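Pseudopodium-enriched atypical kinase 1 (Homo sapiens, PDB 6BHC) is a human pseudokinase that probably acts through protein-protein interactions and kinase-fold dimerisation rather than through efficient phosphotransfer. Local coordinates at residues Pro313-Arg318 with Gly324-Ala329; Thr282-Tyr287 with Leu292-Asp297; Asp26-Leu31 with Ile384-Leu389; Leu353-Arg358 with Ala412-Phe417. The protein carries 1 engineered substitution. One frame throughout, in Å; residues are numbered along the deposited sequence.

Contact 1: Pro313-Arg318 with Gly324-Ala329; sequences PRIPFR and GLQQLA
Gln-326 reaches from its helix and accepts the main-chain N-H of Ile-315 through its side-chain oxygen. The bond from Ile-315 N to Gln-326 OE1 is short, 2.6 Å, and nearly straight, with an N-H...O angle of 178°. The donor comes in above the carbonyl plane, about 35° out of it. A water donates to the same OE1 and also to Ile-315 O, at 2.9 Å from Gln-326 OE1. One side-chain oxygen thus serves two donors. The Ile-315 side chain points toward the helix and lies antiparallel to the glutamine, alongside it. Its CG1 lies 3.6 Å from Gln-326 NE2, and its CD1 lies 3.7 Å from Gln-326 CA. The glutamine amide is therefore packed by aliphatic carbon as well as bonded. Both segments belong to the C-terminal lobe of the protein kinase fold. Residues 313-315, in the loop leading to helix 322-332, lie against its first turns. The Gln-326 chain starts out opposite the main-chain N (chi1 173°) and bends at chi2, which lifts the amide off the helix toward the loop. Arg-314 adds its CA, 3.4 Å from Gln-326 OE1, while its CB points away from the helix. Further out, Gln-326 NE2 and Pro-313 O are both hydrogen-bonded to Tyr-287 OH of helix 277-289. This second anchor helps fix the rotation of the amide. Next to Gln-326, Leu-325 packs on Leu-184 of helix 173-194.

Contact 2: Thr282-Tyr287 with Leu292-Asp297; sequences TGILIY and LPNPFD
Tyr-287 has CG anti to its carbonyl carbon (chi1 -81°), which swings the ring toward the loop that follows its helix and under Pro-295. Asn-294 has CG anti to its own N (chi1 -179°), and this carries OD1 over to Ile-284. The proline then sits squarely on the tyrosine. Pro-295 CG lies 3.5 Å from the centroid of the Tyr-287 ring and 13° off the ring normal, a CH-pi contact over one face. Leu-292 CD1 approaches the same ring obliquely, 3.8 Å from Tyr-287 CD2. The backbone ties the two ends together through a bond of 2.9 Å from Leu-292 N to Tyr-287 O. Ile-284 packs against the N-cap and first turn of helix 295-298. Its CG2 is 3.3 Å from Asn-294 OD1, and its CD1 is 4.0 Å from Phe-296 CD2, the isoleucine and phenylalanine side chains crossing at about a right angle. Asn-294 is the N-cap of that helix, with a weak bond from Phe-296 N to its OD1. A leucine in place of Tyr-287 would probably leave Pro-295 without its flat aromatic platform and the carbonyl of Pro-313 without the hydroxyl that bonds it. The contact lies in the C-terminal lobe of the kinase fold, where the loop after helix 277-289 brings short helix 295-298 back against it. Behind it, Ile-286 packs on Leu-328 of helix 322-332, and Leu-285 packs on Leu-187 of helix 173-194.

Contact 3: Asp26-Leu31 with Ile384-Leu389; sequences DALKKL and IKRTLL
Leu-28 and Arg-386 bring the two helical segments together, with their CA atoms 7.9 Å apart. Both segments are regular helix, one within helix 16-39 and the other within helix 371-396. At that spacing the backbones do not touch, and side chains fill the gap. Leu-28 points toward the other helix and divides its two methyls between two partners. CD1 lies against the aliphatic stem of Arg-386, 3.7 Å from Arg-386 CG. CD2 meets Leu-389 CD2 at 3.9 Å. The arginine chain is extended from CG to NE and crosses the leucine at a slant, with CB, CG and CD all close to Leu-28 CD1. Its guanidinium finds a polar partner beyond this pair of segments, with Arg-386 NE hydrogen-bonded to Leu-415 O of helix 406-417. Met-390 also packs on Leu-28. The second subunit is close by: Ala-27 packs on Ile-391 of that subunit, and Leu-388 packs on its Leu-23. The N-terminal helix 16-39 and the later helix 371-396 therefore meet each other here and also face the dimer partner, consistent with the unusual kinase-fold dimerisation of this protein. Between the two segments the attraction is apolar. The arginine lends its methylenes to the leucine and its NE to the carbonyl of Leu-415.

Contact 4: Leu353-Arg358 with Ala412-Phe417; sequences LLWGPR and AQYLAF
Tyr-414 and Trp-355 pass head to tail, and the tyrosine pushes its hydroxyl end into the loop beyond the tryptophan. Tyr-414 CD2 lies 3.8 Å from Trp-355 CE3, an oblique approach of the two rings. Gly-356 CA sits at the edge of the tyrosine ring, in its plane, 3.3 Å from Tyr-414 OH. The glycine's lack of a side chain leaves room for that hydroxyl. Pro-357 CD follows at 3.8 Å from Tyr-414 OH. A chi1 near 180° (176°) carries the Tyr-414 ring away from its backbone N, off helix 406-417 toward the loop. Helix 343-354, probably the last helix of the usual kinase C-lobe, ends here. Trp-355 is the first residue to leave helical geometry, and the extended Gly-Pro link leads on to the helices that follow. An alanine here instead of Tyr-414 would probably open a gap beside Trp-355 and Gly-356 and remove the main bridge between loop 355-358 and helix 406-417. The loop is also held from within. Arg-358 folds back to bond Leu-354 O through NH1 at 3.0 Å and Leu-353 O through NH2. Leu-354 CB covers one face of the tryptophan, and Trp-355 NE1 makes a weak hydrogen bond to Glu-407.

How the contacts relate
Contacts 2, 1 and 4 come in that order along the chain, while contact 3 pairs helix 16-39 with helix 371-396, bracketing contacts 1 and 2. Contacts 1 and 2 share the C-terminal lobe, with centres about 11 Å apart, joined by the Tyr-287 hydroxyl. Contact 4 touches contact 1 where Leu-353 packs on Gly-324, although their centres are about 20 Å apart. Contacts 3 and 4 also lie about 11 Å apart by centre; their segments interleave along the chain (26-31, 353-358, 384-389, 412-417) and meet at Arg-386 and Leu-415. Contacts 2 and 3 are on opposite sides of the chain's centre. The series thus leads from the kinase lobe to helices 16-39 and 371-396, which meet the second subunit.

Contact 1: Pro313-Arg318 with Gly324-Ala329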
# COMPACT_ATOMS: atom_id res chain seq x y z
N PRO A 313 0.07 -20.18 -41.38
CA PRO A 313 1.15 -20.99 -40.81
C PRO A 313 0.97 -21.17 -39.31
O PRO A 313 0.52 -20.27 -38.61
CB PRO A 313 2.41 -20.18 -41.13
CG PRO A 313 2.02 -19.30 -42.28
CD PRO A 313 0.58 -18.97 -42.06
N ARG A 314 1.33 -22.36 -38.83
CA ARG A 314 1.11 -22.72 -37.43
C ARG A 314 2.19 -22.13 -36.54
O ARG A 314 3.38 -22.25 -36.83
CB ARG A 314 1.07 -24.24 -37.28
CG ARG A 314 0.07 -24.93 -38.18
CD ARG A 314 -1.36 -24.67 -37.75
NE ARG A 314 -2.32 -25.19 -38.72
CZ ARG A 314 -2.77 -26.44 -38.75
NH1 ARG A 314 -2.33 -27.32 -37.86
NH2 ARG A 314 -3.64 -26.82 -39.67
N ILE A 315 1.77 -21.49 -35.45
CA ILE A 315 2.72 -21.01 -34.45
C ILE A 315 3.15 -22.18 -33.58
O ILE A 315 2.29 -22.94 -33.10
CB ILE A 315 2.09 -19.90 -33.61
CG1 ILE A 315 1.82 -18.67 -34.47
CG2 ILE A 315 2.98 -19.56 -32.42
CD1 ILE A 315 1.22 -17.51 -33.70
N PRO A 316 4.45 -22.38 -33.36
CA PRO A 316 4.91 -23.52 -32.55
C PRO A 316 4.35 -23.44 -31.13
O PRO A 316 4.25 -22.37 -30.54
CB PRO A 316 6.43 -23.38 -32.57
CG PRO A 316 6.73 -22.58 -33.79
CD PRO A 316 5.58 -21.62 -33.93
N PHE A 317 4.00 -24.61 -30.59
CA PHE A 317 3.39 -24.73 -29.27
C PHE A 317 4.51 -24.94 -28.25
O PHE A 317 4.93 -26.06 -27.98
CB PHE A 317 2.38 -25.87 -29.26
CG PHE A 317 1.76 -26.13 -27.93
CD1 PHE A 317 1.13 -25.12 -27.22
CD2 PHE A 317 1.77 -27.41 -27.38
CE1 PHE A 317 0.55 -25.37 -25.99
CE2 PHE A 317 1.19 -27.66 -26.16
CZ PHE A 317 0.58 -26.64 -25.46
N ARG A 318 4.98 -23.84 -27.67
CA ARG A 318 6.17 -23.87 -26.82
C ARG A 318 5.97 -23.31 -25.42
O ARG A 318 6.84 -23.52 -24.57
CB ARG A 318 7.32 -23.10 -27.50
CG ARG A 318 7.65 -23.59 -28.89
CD ARG A 318 8.45 -22.56 -29.67
NE ARG A 318 9.78 -22.36 -29.12
CZ ARG A 318 10.69 -21.54 -29.65
NH1 ARG A 318 10.40 -20.84 -30.73
NH2 ARG A 318 11.88 -21.43 -29.08
N GLY A 324 -2.96 -19.14 -27.19
CA GLY A 324 -3.72 -17.90 -27.18
C GLY A 324 -3.21 -16.90 -28.20
O GLY A 324 -4.00 -16.21 -28.86
N LEU A 325 -1.89 -16.79 -28.34
CA LEU A 325 -1.33 -15.90 -29.35
C LEU A 325 -1.65 -16.38 -30.76
O LEU A 325 -1.84 -15.56 -31.66
CB LEU A 325 0.18 -15.78 -29.16
CG LEU A 325 0.65 -15.03 -27.91
CD1 LEU A 325 2.16 -15.16 -27.73
CD2 LEU A 325 0.24 -13.57 -27.97
N GLN A 326 -1.71 -17.70 -30.96
CA GLN A 326 -2.12 -18.23 -32.26
C GLN A 326 -3.56 -17.86 -32.57
O GLN A 326 -3.88 -17.40 -33.67
CB GLN A 326 -1.93 -19.75 -32.29
CG GLN A 326 -2.49 -20.42 -33.54
CD GLN A 326 -1.59 -20.25 -34.75
OE1 GLN A 326 -0.83 -21.15 -35.10
NE2 GLN A 326 -1.67 -19.09 -35.39
N GLN A 327 -4.46 -18.06 -31.60
CA GLN A 327 -5.86 -17.71 -31.80
C GLN A 327 -6.03 -16.21 -31.98
O GLN A 327 -6.85 -15.77 -32.79
CB GLN A 327 -6.70 -18.21 -30.62
CG GLN A 327 -8.18 -17.88 -30.70
CD GLN A 327 -8.90 -18.64 -31.80
OE1 GLN A 327 -8.38 -19.61 -32.35
NE2 GLN A 327 -10.11 -18.19 -32.13
N LEU A 328 -5.25 -15.41 -31.25
CA LEU A 328 -5.33 -13.96 -31.39
C LEU A 328 -4.89 -13.52 -32.78
O LEU A 328 -5.52 -12.64 -33.38
CB LEU A 328 -4.46 -13.29 -30.32
CG LEU A 328 -4.38 -11.77 -30.40
CD1 LEU A 328 -5.77 -11.17 -30.26
CD2 LEU A 328 -3.44 -11.22 -29.34
N ALA A 329 -3.82 -14.11 -33.31
CA ALA A 329 -3.36 -13.76 -34.65
C ALA A 329 -4.37 -14.16 -35.71
O ALA A 329 -4.64 -13.39 -36.64
CB ALA A 329 -2.00 -14.41 -34.92
O HOH W 1 -0.86 -23.27 -33.13

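Contact 2: Thr282-Tyr287 with Leu292-Asp297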
# COMPACT_ATOMS: atom_id res chain seq x y z
N THR A 282 -1.21 -5.86 -36.74
CA THR A 282 -0.84 -6.40 -35.44
C THR A 282 -0.77 -7.92 -35.48
O THR A 282 0.06 -8.53 -34.78
CB THR A 282 -1.83 -5.93 -34.38
OG1 THR A 282 -1.83 -4.50 -34.33
CG2 THR A 282 -1.46 -6.47 -33.01
N GLY A 283 -1.62 -8.56 -36.29
CA GLY A 283 -1.56 -10.01 -36.42
C GLY A 283 -0.27 -10.48 -37.06
O GLY A 283 0.25 -11.55 -36.70
N ILE A 284 0.27 -9.71 -38.01
CA ILE A 284 1.56 -10.04 -38.59
C ILE A 284 2.67 -9.89 -37.55
O ILE A 284 3.61 -10.68 -37.51
CB ILE A 284 1.82 -9.16 -39.83
CG1 ILE A 284 0.80 -9.47 -40.93
CG2 ILE A 284 3.24 -9.35 -40.34
CD1 ILE A 284 1.01 -8.68 -42.19
N LEU A 285 2.56 -8.87 -36.70
CA LEU A 285 3.60 -8.64 -35.69
C LEU A 285 3.69 -9.79 -34.70
O LEU A 285 4.78 -10.06 -34.18
CB LEU A 285 3.33 -7.33 -34.94
CG LEU A 285 3.38 -6.05 -35.77
CD1 LEU A 285 3.18 -4.84 -34.86
CD2 LEU A 285 4.70 -5.94 -36.52
N ILE A 286 2.58 -10.48 -34.43
CA ILE A 286 2.60 -11.60 -33.50
C ILE A 286 3.52 -12.70 -34.01
O ILE A 286 4.32 -13.26 -33.26
CB ILE A 286 1.18 -12.13 -33.26
CG1 ILE A 286 0.34 -11.08 -32.52
CG2 ILE A 286 1.22 -13.43 -32.48
CD1 ILE A 286 -1.06 -11.55 -32.18
N TYR A 287 3.43 -13.01 -35.31
CA TYR A 287 4.33 -14.00 -35.89
C TYR A 287 5.78 -13.54 -35.82
O TYR A 287 6.67 -14.33 -35.47
CB TYR A 287 3.92 -14.28 -37.34
CG TYR A 287 2.77 -15.24 -37.50
CD1 TYR A 287 1.45 -14.82 -37.32
CD2 TYR A 287 2.99 -16.57 -37.84
CE1 TYR A 287 0.39 -15.70 -37.48
CE2 TYR A 287 1.94 -17.46 -37.99
CZ TYR A 287 0.65 -17.02 -37.81
OH TYR A 287 -0.39 -17.91 -37.97
N LEU A 292 8.99 -15.85 -36.18
CA LEU A 292 8.45 -16.47 -37.37
C LEU A 292 8.37 -15.45 -38.50
O LEU A 292 8.24 -14.25 -38.24
CB LEU A 292 7.05 -17.05 -37.11
CG LEU A 292 6.94 -18.03 -35.94
CD1 LEU A 292 5.48 -18.40 -35.69
CD2 LEU A 292 7.77 -19.28 -36.21
N PRO A 293 8.45 -15.88 -39.75
CA PRO A 293 8.33 -14.92 -40.86
C PRO A 293 6.91 -14.39 -40.97
O PRO A 293 5.96 -14.92 -40.39
CB PRO A 293 8.70 -15.75 -42.09
CG PRO A 293 8.41 -17.16 -41.70
CD PRO A 293 8.69 -17.25 -40.23
N ASN A 294 6.79 -13.29 -41.71
CA ASN A 294 5.50 -12.75 -42.10
C ASN A 294 4.68 -13.85 -42.79
O ASN A 294 5.14 -14.41 -43.80
CB ASN A 294 5.69 -11.55 -43.03
CG ASN A 294 4.39 -10.91 -43.47
OD1 ASN A 294 3.30 -11.30 -43.04
ND2 ASN A 294 4.49 -9.90 -44.33
N PRO A 295 3.50 -14.20 -42.27
CA PRO A 295 2.74 -15.32 -42.86
C PRO A 295 2.48 -15.17 -44.35
O PRO A 295 2.36 -16.18 -45.05
CB PRO A 295 1.43 -15.29 -42.06
CG PRO A 295 1.78 -14.65 -40.77
CD PRO A 295 2.85 -13.64 -41.08
N PHE A 296 2.39 -13.94 -44.85
CA PHE A 296 2.17 -13.69 -46.26
C PHE A 296 3.47 -13.60 -47.04
O PHE A 296 3.44 -13.29 -48.24
CB PHE A 296 1.33 -12.42 -46.43
CG PHE A 296 0.06 -12.44 -45.63
CD1 PHE A 296 -1.09 -13.01 -46.15
CD2 PHE A 296 0.02 -11.92 -44.35
CE1 PHE A 296 -2.26 -13.05 -45.42
CE2 PHE A 296 -1.15 -11.96 -43.60
CZ PHE A 296 -2.29 -12.52 -44.14
N ASP A 297 4.60 -13.85 -46.39
CA ASP A 297 5.87 -14.11 -47.06
C ASP A 297 6.25 -15.58 -47.05
O ASP A 297 6.92 -16.05 -47.98
CB ASP A 297 7.00 -13.30 -46.42
CG ASP A 297 6.92 -11.82 -46.76
OD1 ASP A 297 6.53 -11.49 -47.89
OD2 ASP A 297 7.25 -11.00 -45.88

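Contact 3: Asp26-Leu31 with Ile384-Leu389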
# COMPACT_ATOMS: atom_id res chain seq x y z
N ASP A 26 -14.19 0.30 -7.47
CA ASP A 26 -13.90 1.73 -7.44
C ASP A 26 -12.49 2.01 -6.93
O ASP A 26 -11.84 2.96 -7.38
CB ASP A 26 -14.93 2.47 -6.59
CG ASP A 26 -16.34 2.32 -7.12
OD1 ASP A 26 -16.50 2.05 -8.33
OD2 ASP A 26 -17.30 2.49 -6.33
N ALA A 27 -12.00 1.20 -5.99
CA ALA A 27 -10.65 1.40 -5.47
C ALA A 27 -9.60 1.08 -6.52
O ALA A 27 -8.63 1.82 -6.69
CB ALA A 27 -10.44 0.56 -4.21
N LEU A 28 -9.77 -0.04 -7.24
CA LEU A 28 -8.80 -0.42 -8.26
C LEU A 28 -8.76 0.59 -9.40
O LEU A 28 -7.69 0.82 -9.99
CB LEU A 28 -9.11 -1.81 -8.80
CG LEU A 28 -8.69 -3.00 -7.92
CD1 LEU A 28 -9.13 -4.31 -8.55
CD2 LEU A 28 -7.19 -2.99 -7.68
N LYS A 29 -9.90 1.20 -9.74
CA LYS A 29 -9.90 2.27 -10.73
C LYS A 29 -9.12 3.48 -10.23
O LYS A 29 -8.39 4.11 -11.01
CB LYS A 29 -11.33 2.66 -11.08
CG LYS A 29 -12.09 1.60 -11.86
CD LYS A 29 -13.52 2.03 -12.13
CE LYS A 29 -14.27 0.97 -12.91
NZ LYS A 29 -15.72 1.29 -13.02
N LYS A 30 -9.25 3.80 -8.94
CA LYS A 30 -8.49 4.92 -8.39
C LYS A 30 -7.00 4.59 -8.33
O LYS A 30 -6.15 5.46 -8.58
CB LYS A 30 -9.03 5.28 -7.00
CG LYS A 30 -8.35 6.48 -6.36
CD LYS A 30 -8.98 6.80 -5.01
CE LYS A 30 -8.27 7.96 -4.32
NZ LYS A 30 -8.86 8.27 -3.00
N LEU A 31 -6.66 3.34 -8.00
CA LEU A 31 -5.26 2.93 -7.99
C LEU A 31 -4.67 2.96 -9.39
O LEU A 31 -3.51 3.35 -9.58
CB LEU A 31 -5.13 1.53 -7.39
CG LEU A 31 -5.44 1.40 -5.90
CD1 LEU A 31 -5.52 -0.07 -5.49
CD2 LEU A 31 -4.40 2.13 -5.06
N ILE A 384 -12.19 -12.77 -6.37
CA ILE A 384 -10.98 -13.30 -5.75
C ILE A 384 -9.74 -12.59 -6.28
O ILE A 384 -8.85 -12.22 -5.51
CB ILE A 384 -10.90 -14.83 -5.96
CG1 ILE A 384 -12.04 -15.53 -5.22
CG2 ILE A 384 -9.55 -15.36 -5.51
CD1 ILE A 384 -12.04 -17.03 -5.39
N LYS A 385 -9.66 -12.40 -7.60
CA LYS A 385 -8.49 -11.75 -8.18
C LYS A 385 -8.38 -10.30 -7.74
O LYS A 385 -7.28 -9.80 -7.50
CB LYS A 385 -8.54 -11.85 -9.70
CG LYS A 385 -8.34 -13.26 -10.24
CD LYS A 385 -6.88 -13.69 -10.14
CE LYS A 385 -6.01 -12.87 -11.07
NZ LYS A 385 -4.59 -13.33 -11.07
N ARG A 386 -9.52 -9.60 -7.63
CA ARG A 386 -9.48 -8.22 -7.15
C ARG A 386 -9.02 -8.16 -5.70
O ARG A 386 -8.29 -7.24 -5.31
CB ARG A 386 -10.86 -7.57 -7.30
CG ARG A 386 -11.28 -7.30 -8.73
CD ARG A 386 -12.45 -6.33 -8.77
NE ARG A 386 -12.85 -6.00 -10.13
CZ ARG A 386 -13.99 -6.41 -10.69
NH1 ARG A 386 -14.84 -7.16 -10.00
NH2 ARG A 386 -14.28 -6.07 -11.94
N THR A 387 -9.43 -9.14 -4.89
CA THR A 387 -8.99 -9.19 -3.50
C THR A 387 -7.49 -9.44 -3.41
O THR A 387 -6.79 -8.79 -2.63
CB THR A 387 -9.76 -10.27 -2.75
OG1 THR A 387 -11.17 -9.98 -2.81
CG2 THR A 387 -9.33 -10.32 -1.29
N LEU A 388 -6.98 -10.38 -4.21
CA LEU A 388 -5.55 -10.68 -4.19
C LEU A 388 -4.72 -9.47 -4.61
O LEU A 388 -3.72 -9.14 -3.96
CB LEU A 388 -5.25 -11.88 -5.10
CG LEU A 388 -5.80 -13.22 -4.63
CD1 LEU A 388 -5.58 -14.30 -5.68
CD2 LEU A 388 -5.16 -13.61 -3.31
N LEU A 389 -5.13 -8.80 -5.69
CA LEU A 389 -4.38 -7.63 -6.15
C LEU A 389 -4.43 -6.51 -5.13
O LEU A 389 -3.43 -5.81 -4.91
CB LEU A 389 -4.92 -7.16 -7.50
CG LEU A 389 -4.16 -5.99 -8.12
CD1 LEU A 389 -2.69 -6.34 -8.32
CD2 LEU A 389 -4.79 -5.57 -9.44

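Contact 4: Leu353-Arg358 with Ala412-Phe417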
# COMPACT_ATOMS: atom_id res chain seq x y z
N LEU A 353 -4.49 -13.79 -21.27
CA LEU A 353 -3.31 -14.66 -21.31
C LEU A 353 -2.32 -14.31 -20.20
O LEU A 353 -1.62 -15.19 -19.70
CB LEU A 353 -2.63 -14.57 -22.67
CG LEU A 353 -3.45 -14.99 -23.90
CD1 LEU A 353 -2.61 -14.87 -25.17
CD2 LEU A 353 -3.99 -16.40 -23.74
N LEU A 354 -2.26 -13.03 -19.80
CA LEU A 354 -1.30 -12.61 -18.79
C LEU A 354 -1.81 -12.89 -17.38
O LEU A 354 -1.09 -13.48 -16.57
CB LEU A 354 -1.00 -11.12 -18.97
CG LEU A 354 -0.14 -10.77 -20.18
CD1 LEU A 354 -0.25 -9.29 -20.52
CD2 LEU A 354 1.31 -11.16 -19.92
N TRP A 355 -3.03 -12.47 -17.07
CA TRP A 355 -3.60 -12.65 -15.74
C TRP A 355 -4.98 -13.27 -15.73
O TRP A 355 -5.37 -13.85 -14.70
CB TRP A 355 -3.68 -11.31 -15.00
CG TRP A 355 -2.44 -10.48 -15.11
CD1 TRP A 355 -1.29 -10.63 -14.39
CD2 TRP A 355 -2.23 -9.37 -15.99
NE1 TRP A 355 -0.38 -9.68 -14.77
CE2 TRP A 355 -0.93 -8.90 -15.75
CE3 TRP A 355 -3.02 -8.74 -16.96
CZ2 TRP A 355 -0.39 -7.82 -16.45
CZ3 TRP A 355 -2.48 -7.67 -17.65
CH2 TRP A 355 -1.18 -7.22 -17.39
N GLY A 356 -5.74 -13.17 -16.82
CA GLY A 356 -7.13 -13.57 -16.85
C GLY A 356 -7.33 -15.05 -16.59
O GLY A 356 -6.37 -15.80 -16.39
N PRO A 357 -8.59 -15.49 -16.59
CA PRO A 357 -8.87 -16.89 -16.23
C PRO A 357 -8.16 -17.86 -17.16
O PRO A 357 -8.06 -17.65 -18.37
CB PRO A 357 -10.40 -16.99 -16.38
CG PRO A 357 -10.79 -15.86 -17.26
CD PRO A 357 -9.80 -14.76 -16.98
N ARG A 358 -7.63 -18.93 -16.56
CA ARG A 358 -6.84 -19.91 -17.29
C ARG A 358 -7.76 -20.93 -17.97
O ARG A 358 -8.98 -20.92 -17.81
CB ARG A 358 -5.86 -20.61 -16.35
CG ARG A 358 -5.04 -19.66 -15.50
CD ARG A 358 -4.15 -18.78 -16.36
NE ARG A 358 -3.41 -17.81 -15.55
CZ ARG A 358 -2.57 -16.91 -16.04
NH1 ARG A 358 -1.94 -16.07 -15.23
NH2 ARG A 358 -2.34 -16.86 -17.35
N ALA A 412 -3.73 -3.82 -12.65
CA ALA A 412 -4.79 -3.04 -12.03
C ALA A 412 -5.76 -2.50 -13.07
O ALA A 412 -6.97 -2.46 -12.82
CB ALA A 412 -4.19 -1.90 -11.21
N GLN A 413 -5.26 -2.09 -14.24
CA GLN A 413 -6.14 -1.64 -15.31
C GLN A 413 -7.10 -2.74 -15.73
O GLN A 413 -8.29 -2.48 -15.97
CB GLN A 413 -5.33 -1.17 -16.52
CG GLN A 413 -4.64 0.17 -16.37
CD GLN A 413 -4.09 0.68 -17.69
OE1 GLN A 413 -3.52 1.77 -17.76
NE2 GLN A 413 -4.25 -0.11 -18.74
N TYR A 414 -6.60 -3.97 -15.82
CA TYR A 414 -7.42 -5.09 -16.27
C TYR A 414 -8.55 -5.37 -15.29
O TYR A 414 -9.73 -5.35 -15.65
CB TYR A 414 -6.53 -6.31 -16.46
CG TYR A 414 -7.24 -7.58 -16.83
CD1 TYR A 414 -8.33 -7.58 -17.69
CD2 TYR A 414 -6.80 -8.80 -16.34
CE1 TYR A 414 -8.97 -8.76 -18.04
CE2 TYR A 414 -7.43 -9.98 -16.67
CZ TYR A 414 -8.52 -9.95 -17.52
OH TYR A 414 -9.13 -11.13 -17.85
N LEU A 415 -8.21 -5.62 -14.02
CA LEU A 415 -9.21 -6.03 -13.04
C LEU A 415 -10.17 -4.90 -12.69
O LEU A 415 -11.32 -5.16 -12.30
CB LEU A 415 -8.53 -6.55 -11.78
CG LEU A 415 -7.65 -7.78 -11.99
CD1 LEU A 415 -7.11 -8.29 -10.67
CD2 LEU A 415 -8.42 -8.87 -12.72
N ALA A 416 -9.75 -3.64 -12.83
CA ALA A 416 -10.61 -2.53 -12.44
C ALA A 416 -11.76 -2.36 -13.43
O ALA A 416 -12.89 -2.03 -13.02
CB ALA A 416 -9.80 -1.24 -12.35
N PHE A 417 -11.51 -2.57 -14.72
CA PHE A 417 -12.50 -2.31 -15.75
C PHE A 417 -13.11 -3.57 -16.35
O PHE A 417 -14.04 -3.46 -17.16
CB PHE A 417 -11.88 -1.47 -16.87
CG PHE A 417 -11.53 -0.07 -16.44
CD1 PHE A 417 -10.29 0.20 -15.87
CD2 PHE A 417 -12.43 0.96 -16.60
CE1 PHE A 417 -9.97 1.49 -15.48
CE2 PHE A 417 -12.12 2.25 -16.20
CZ PHE A 417 -10.88 2.51 -15.64